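PDB 6QPS: polysaccharide Lyase Family 6 from Bacteroides cellulosilyticus, which probably degrades alginate, as a calcium-containing polysaccharide lyase with specificity for mannuronic acid. Local coordinates for residues Tyr155-Arg160 and Cys169-Lys174; Leu179-Trp184 and Glu213-Gly218. One frame throughout, in Å; residues are numbered along the deposited sequence.

Contact 1 (Tyr155-Arg160 and Cys169-Lys174)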
# COMPACT_ATOMS: atom_id res chain seq x y z
N TYR A 155 1.30 -11.40 -10.20
CA TYR A 155 1.08 -10.78 -8.91
C TYR A 155 1.71 -11.65 -7.83
O TYR A 155 1.51 -12.87 -7.83
CB TYR A 155 -0.43 -10.64 -8.61
CG TYR A 155 -1.23 -9.63 -9.40
CD1 TYR A 155 -0.75 -9.05 -10.57
CD2 TYR A 155 -2.49 -9.26 -8.97
CE1 TYR A 155 -1.50 -8.11 -11.27
CE2 TYR A 155 -3.24 -8.35 -9.65
CZ TYR A 155 -2.78 -7.78 -10.82
OH TYR A 155 -3.55 -6.88 -11.52
N TRP A 156 2.41 -11.05 -6.87
CA TRP A 156 3.13 -11.86 -5.88
C TRP A 156 2.19 -12.48 -4.84
O TRP A 156 2.18 -13.70 -4.65
CB TRP A 156 4.26 -11.05 -5.23
CG TRP A 156 5.51 -11.00 -6.11
CD1 TRP A 156 5.68 -11.60 -7.34
CD2 TRP A 156 6.73 -10.32 -5.82
NE1 TRP A 156 6.93 -11.30 -7.83
CE2 TRP A 156 7.60 -10.55 -6.90
CE3 TRP A 156 7.18 -9.53 -4.76
CZ2 TRP A 156 8.89 -10.02 -6.95
CZ3 TRP A 156 8.48 -9.04 -4.79
CH2 TRP A 156 9.31 -9.28 -5.87
N VAL A 157 1.39 -11.65 -4.17
CA VAL A 157 0.48 -12.09 -3.10
C VAL A 157 -0.93 -11.56 -3.37
O VAL A 157 -1.13 -10.36 -3.59
CB VAL A 157 0.97 -11.60 -1.72
CG1 VAL A 157 0.04 -12.10 -0.62
CG2 VAL A 157 2.39 -12.04 -1.47
N GLY A 158 -1.90 -12.48 -3.39
CA GLY A 158 -3.30 -12.12 -3.51
C GLY A 158 -4.07 -12.44 -2.25
O GLY A 158 -4.24 -13.62 -1.88
N LEU A 159 -4.54 -11.41 -1.56
CA LEU A 159 -5.40 -11.62 -0.41
C LEU A 159 -6.85 -11.82 -0.85
O LEU A 159 -7.36 -11.12 -1.74
CB LEU A 159 -5.28 -10.41 0.52
CG LEU A 159 -4.09 -10.37 1.48
CD1 LEU A 159 -3.94 -9.02 2.18
CD2 LEU A 159 -4.26 -11.47 2.57
N ARG A 160 -7.49 -12.83 -0.25
CA ARG A 160 -8.89 -13.20 -0.44
C ARG A 160 -9.46 -13.50 0.94
O ARG A 160 -8.71 -13.60 1.91
CB ARG A 160 -9.02 -14.47 -1.30
CG ARG A 160 -8.11 -14.51 -2.55
CD ARG A 160 -8.83 -14.28 -3.81
NE ARG A 160 -7.96 -14.52 -4.96
CZ ARG A 160 -8.29 -14.29 -6.22
NH1 ARG A 160 -9.47 -13.78 -6.54
NH2 ARG A 160 -7.39 -14.56 -7.18
N CYS A 169 7.19 -8.85 6.89
CA CYS A 169 7.77 -9.40 5.67
C CYS A 169 8.59 -8.35 4.94
O CYS A 169 8.50 -7.15 5.22
CB CYS A 169 6.67 -9.93 4.75
SG CYS A 169 5.79 -11.42 5.34
N TYR A 170 9.42 -8.81 4.00
CA TYR A 170 10.23 -7.95 3.12
C TYR A 170 9.93 -8.35 1.69
O TYR A 170 10.06 -9.54 1.34
CB TYR A 170 11.71 -8.16 3.42
CG TYR A 170 12.71 -7.38 2.59
CD1 TYR A 170 13.25 -7.91 1.44
CD2 TYR A 170 13.11 -6.11 2.96
CE1 TYR A 170 14.20 -7.21 0.68
CE2 TYR A 170 14.05 -5.40 2.21
CZ TYR A 170 14.58 -5.96 1.07
OH TYR A 170 15.51 -5.23 0.33
N PHE A 171 9.51 -7.39 0.87
CA PHE A 171 9.16 -7.64 -0.52
C PHE A 171 9.93 -6.65 -1.38
O PHE A 171 9.73 -5.44 -1.24
CB PHE A 171 7.67 -7.42 -0.78
CG PHE A 171 6.73 -8.18 0.14
CD1 PHE A 171 6.11 -7.54 1.20
CD2 PHE A 171 6.44 -9.51 -0.09
CE1 PHE A 171 5.21 -8.23 2.00
CE2 PHE A 171 5.55 -10.20 0.74
CZ PHE A 171 4.92 -9.54 1.76
N ALA A 172 10.80 -7.14 -2.26
CA ALA A 172 11.62 -6.21 -3.04
C ALA A 172 12.02 -6.76 -4.40
O ALA A 172 12.05 -7.97 -4.63
CB ALA A 172 12.89 -5.80 -2.28
N ASN A 173 12.37 -5.83 -5.29
CA ASN A 173 12.98 -6.13 -6.59
C ASN A 173 12.06 -6.89 -7.53
O ASN A 173 12.49 -7.79 -8.26
CB ASN A 173 14.33 -6.82 -6.41
CG ASN A 173 15.27 -5.97 -5.56
OD1 ASN A 173 15.55 -4.83 -5.91
ND2 ASN A 173 15.68 -6.47 -4.41
N LYS A 174 10.79 -6.49 -7.55
CA LYS A 174 9.88 -6.93 -8.59
C LYS A 174 10.21 -6.17 -9.88
O LYS A 174 10.31 -4.93 -9.87
CB LYS A 174 8.42 -6.73 -8.17
CG LYS A 174 7.47 -7.51 -9.09
CD LYS A 174 6.00 -7.40 -8.63
CE LYS A 174 5.07 -8.45 -9.23
NZ LYS A 174 5.33 -8.62 -10.70
O HOH W 1 7.44 -10.45 -10.95
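The closest pair of CA atoms across the segments is W156 and K174, 8.8 Å apart, and no hydrogen bond crosses the gap. The chain turns a corner at W156 before running on as strand 157-159, while strand 170-172 belongs to another wall of the right-handed parallel beta-helix, so the contact rests on packing, mostly of side chains, and not on paired strands. K174 covers one face of the W156 indole. With its CG anti to the backbone N (chi1 -165°), the lysine runs along the ring opposite to the tryptophan: CB lies 3.5 Å from CZ2 of W156, and CE sits 3.8 Å from the centroid of the five-membered ring, 15° off its normal, a CH-pi contact. At the ring's edge, W156 CH2 comes within 3.3 Å of A172 O. Beside it, V157 CG2 meets F171 CE2 at 4.3 Å, and I137 packs against all three side chains, W156, V157 and F171. A bend at chi4 (-43°) carries K174 NZ past the indole to E154 O, V176 O and a water that also receives a weak bond from W156 NE1, whose stronger partner is C140 O. The ammonium thus meets neutral oxygens, and its charge probably polarises the CE hydrogens, favouring their contact with the indole.

Contact 2 (Leu179-Trp184 and Glu213-Gly218). With CA (calcium ion), chain C.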
# COMPACT_ATOMS: atom_id res chain seq x y z
N LEU A 179 1.12 -6.52 -9.46
CA LEU A 179 1.11 -6.09 -8.07
C LEU A 179 2.07 -6.89 -7.20
O LEU A 179 2.24 -8.10 -7.37
CB LEU A 179 -0.31 -6.27 -7.52
CG LEU A 179 -1.21 -5.03 -7.53
CD1 LEU A 179 -0.71 -4.01 -6.48
CD2 LEU A 179 -1.37 -4.43 -8.91
N VAL A 180 2.67 -6.21 -6.21
CA VAL A 180 3.27 -6.93 -5.09
C VAL A 180 2.17 -7.58 -4.24
O VAL A 180 2.21 -8.78 -3.94
CB VAL A 180 4.20 -6.02 -4.25
CG1 VAL A 180 4.64 -6.71 -2.97
CG2 VAL A 180 5.41 -5.59 -5.08
N LEU A 181 1.15 -6.80 -3.88
CA LEU A 181 0.10 -7.25 -2.98
C LEU A 181 -1.25 -6.70 -3.45
O LEU A 181 -1.52 -5.50 -3.35
CB LEU A 181 0.42 -6.82 -1.55
CG LEU A 181 -0.56 -7.15 -0.43
CD1 LEU A 181 -0.86 -8.59 -0.39
CD2 LEU A 181 0.03 -6.71 0.92
N GLN A 182 -2.10 -7.61 -3.93
CA GLN A 182 -3.47 -7.28 -4.32
C GLN A 182 -4.46 -7.78 -3.28
O GLN A 182 -4.41 -8.96 -2.88
CB GLN A 182 -3.80 -7.95 -5.65
CG GLN A 182 -5.26 -7.84 -6.09
CD GLN A 182 -5.61 -6.46 -6.60
OE1 GLN A 182 -4.94 -5.91 -7.47
NE2 GLN A 182 -6.69 -5.88 -6.07
N VAL A 183 -5.37 -6.91 -2.86
CA VAL A 183 -6.53 -7.30 -2.07
C VAL A 183 -7.68 -7.51 -3.05
O VAL A 183 -8.21 -6.55 -3.62
CB VAL A 183 -6.85 -6.25 -0.99
CG1 VAL A 183 -8.04 -6.74 -0.15
CG2 VAL A 183 -5.63 -5.99 -0.11
N TRP A 184 -8.07 -8.77 -3.24
CA TRP A 184 -9.14 -9.12 -4.17
C TRP A 184 -10.48 -9.09 -3.47
O TRP A 184 -10.65 -9.72 -2.42
CB TRP A 184 -8.95 -10.55 -4.65
CG TRP A 184 -7.75 -10.78 -5.55
CD1 TRP A 184 -6.50 -11.15 -5.16
CD2 TRP A 184 -7.72 -10.69 -6.99
NE1 TRP A 184 -5.68 -11.30 -6.26
CE2 TRP A 184 -6.41 -11.04 -7.39
CE3 TRP A 184 -8.67 -10.37 -7.96
CZ2 TRP A 184 -6.03 -11.05 -8.73
CZ3 TRP A 184 -8.29 -10.40 -9.29
CH2 TRP A 184 -6.97 -10.71 -9.66
N GLU A 213 2.02 -1.02 -9.34
CA GLU A 213 1.68 -0.62 -7.98
C GLU A 213 2.30 -1.60 -6.97
O GLU A 213 2.55 -2.78 -7.27
CB GLU A 213 0.16 -0.63 -7.81
CG GLU A 213 -0.61 0.31 -8.74
CD GLU A 213 -1.06 -0.30 -10.09
OE1 GLU A 213 -0.57 -1.40 -10.47
OE2 GLU A 213 -1.90 0.36 -10.78
N ILE A 214 2.51 -1.13 -5.74
CA ILE A 214 2.90 -2.02 -4.65
C ILE A 214 1.67 -2.68 -4.02
O ILE A 214 1.61 -3.91 -3.91
CB ILE A 214 3.73 -1.27 -3.60
CG1 ILE A 214 4.96 -0.57 -4.21
CG2 ILE A 214 4.20 -2.22 -2.48
CD1 ILE A 214 5.91 -1.47 -4.97
N ILE A 215 0.69 -1.89 -3.58
CA ILE A 215 -0.56 -2.41 -3.02
C ILE A 215 -1.73 -1.83 -3.80
O ILE A 215 -1.78 -0.62 -4.07
CB ILE A 215 -0.71 -2.05 -1.53
CG1 ILE A 215 0.43 -2.56 -0.66
CG2 ILE A 215 -2.06 -2.54 -0.97
CD1 ILE A 215 0.36 -2.15 0.79
N ARG A 216 -2.71 -2.68 -4.11
CA ARG A 216 -3.99 -2.27 -4.68
C ARG A 216 -5.10 -2.88 -3.84
O ARG A 216 -5.10 -4.11 -3.61
CB ARG A 216 -4.15 -2.67 -6.15
CG ARG A 216 -5.41 -2.07 -6.80
CD ARG A 216 -5.71 -2.81 -8.10
NE ARG A 216 -4.84 -2.48 -9.22
CZ ARG A 216 -4.41 -3.34 -10.13
NH1 ARG A 216 -4.68 -4.63 -10.03
NH2 ARG A 216 -3.68 -2.92 -11.14
N ILE A 217 -5.99 -2.06 -3.32
CA ILE A 217 -7.06 -2.52 -2.44
C ILE A 217 -8.37 -2.49 -3.23
O ILE A 217 -9.03 -1.45 -3.32
CB ILE A 217 -7.17 -1.71 -1.14
CG1 ILE A 217 -5.80 -1.50 -0.49
CG2 ILE A 217 -8.15 -2.45 -0.16
CD1 ILE A 217 -5.86 -0.67 0.80
N GLY A 218 -8.78 -3.63 -3.78
CA GLY A 218 -9.92 -3.70 -4.66
C GLY A 218 -9.58 -3.41 -6.11
O GLY A 218 -8.41 -3.37 -6.50
CA CA C . -1.52 2.54 -11.57
O HOH W 2 -3.80 2.42 -12.43
O HOH W 3 -1.50 4.89 -12.33
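L181 N donates to I214 O at 2.9 Å, opening a parallel register in which L181 faces I215, Q182 faces R216 and V183 faces I217. Both backbone polar atoms of R216 are bonded: N to L181 O, and O to V183 N in an almost straight bond (178°). G218 N then gives to V183 O; a CB there would collide with I217 O, which calls for glycine. Such parallel pairing between successive coils is the hallmark of a parallel beta-helix, here of chondroitinase B type, with L181, V183, I215 and I217 on one face and Q182 and R216 on the other. CG anti to the backbone N and a bend at chi2 (75°) fold the Q182 amide across to R216 and G218. NE2 donates, from above each carbonyl plane, to G218 O at 3.1 Å and V183 O at 3.0 Å; OE1 accepts R216 NH1 at 2.9 Å, the amide plane turned 37° from the guanidinium. With an alanine here, R216 NH1, though keeping Y155 OH, and G218 O would each lose a partner, and the guanidinium is likely to be freer to turn. L179 CD2 lies over the centre of one guanidinium face, 3.5 Å from R216 CZ. E213 OE1 is 3.5 Å from R216 NH2, well out of the guanidinium plane and paired by charge alone, whereas OE2 binds calcium at 2.4 Å with N210, E242, E244 and two waters.

Overall arrangement
Read from the N terminus, the chain illustrates how a beta-helix grows by coiling. Strand 155-159 comes first; a short excursion through strand 165-167 leads to 169-174, and contact 1 closes this small loop across the interior of the helix. The chain then enters 179-184, which lies next to 155-159, with L159 N and O near Q182 O and W184 N in probable hydrogen bonds. From there a longer loop, carrying strands 195-197 and 200-201, returns to 213-218, where contact 2 closes it between adjacent coils. The two contacts follow in series, neither enclosing nor crossing the other: contact 1 joins different walls, and contact 2 continues one wall and contributes to the calcium site.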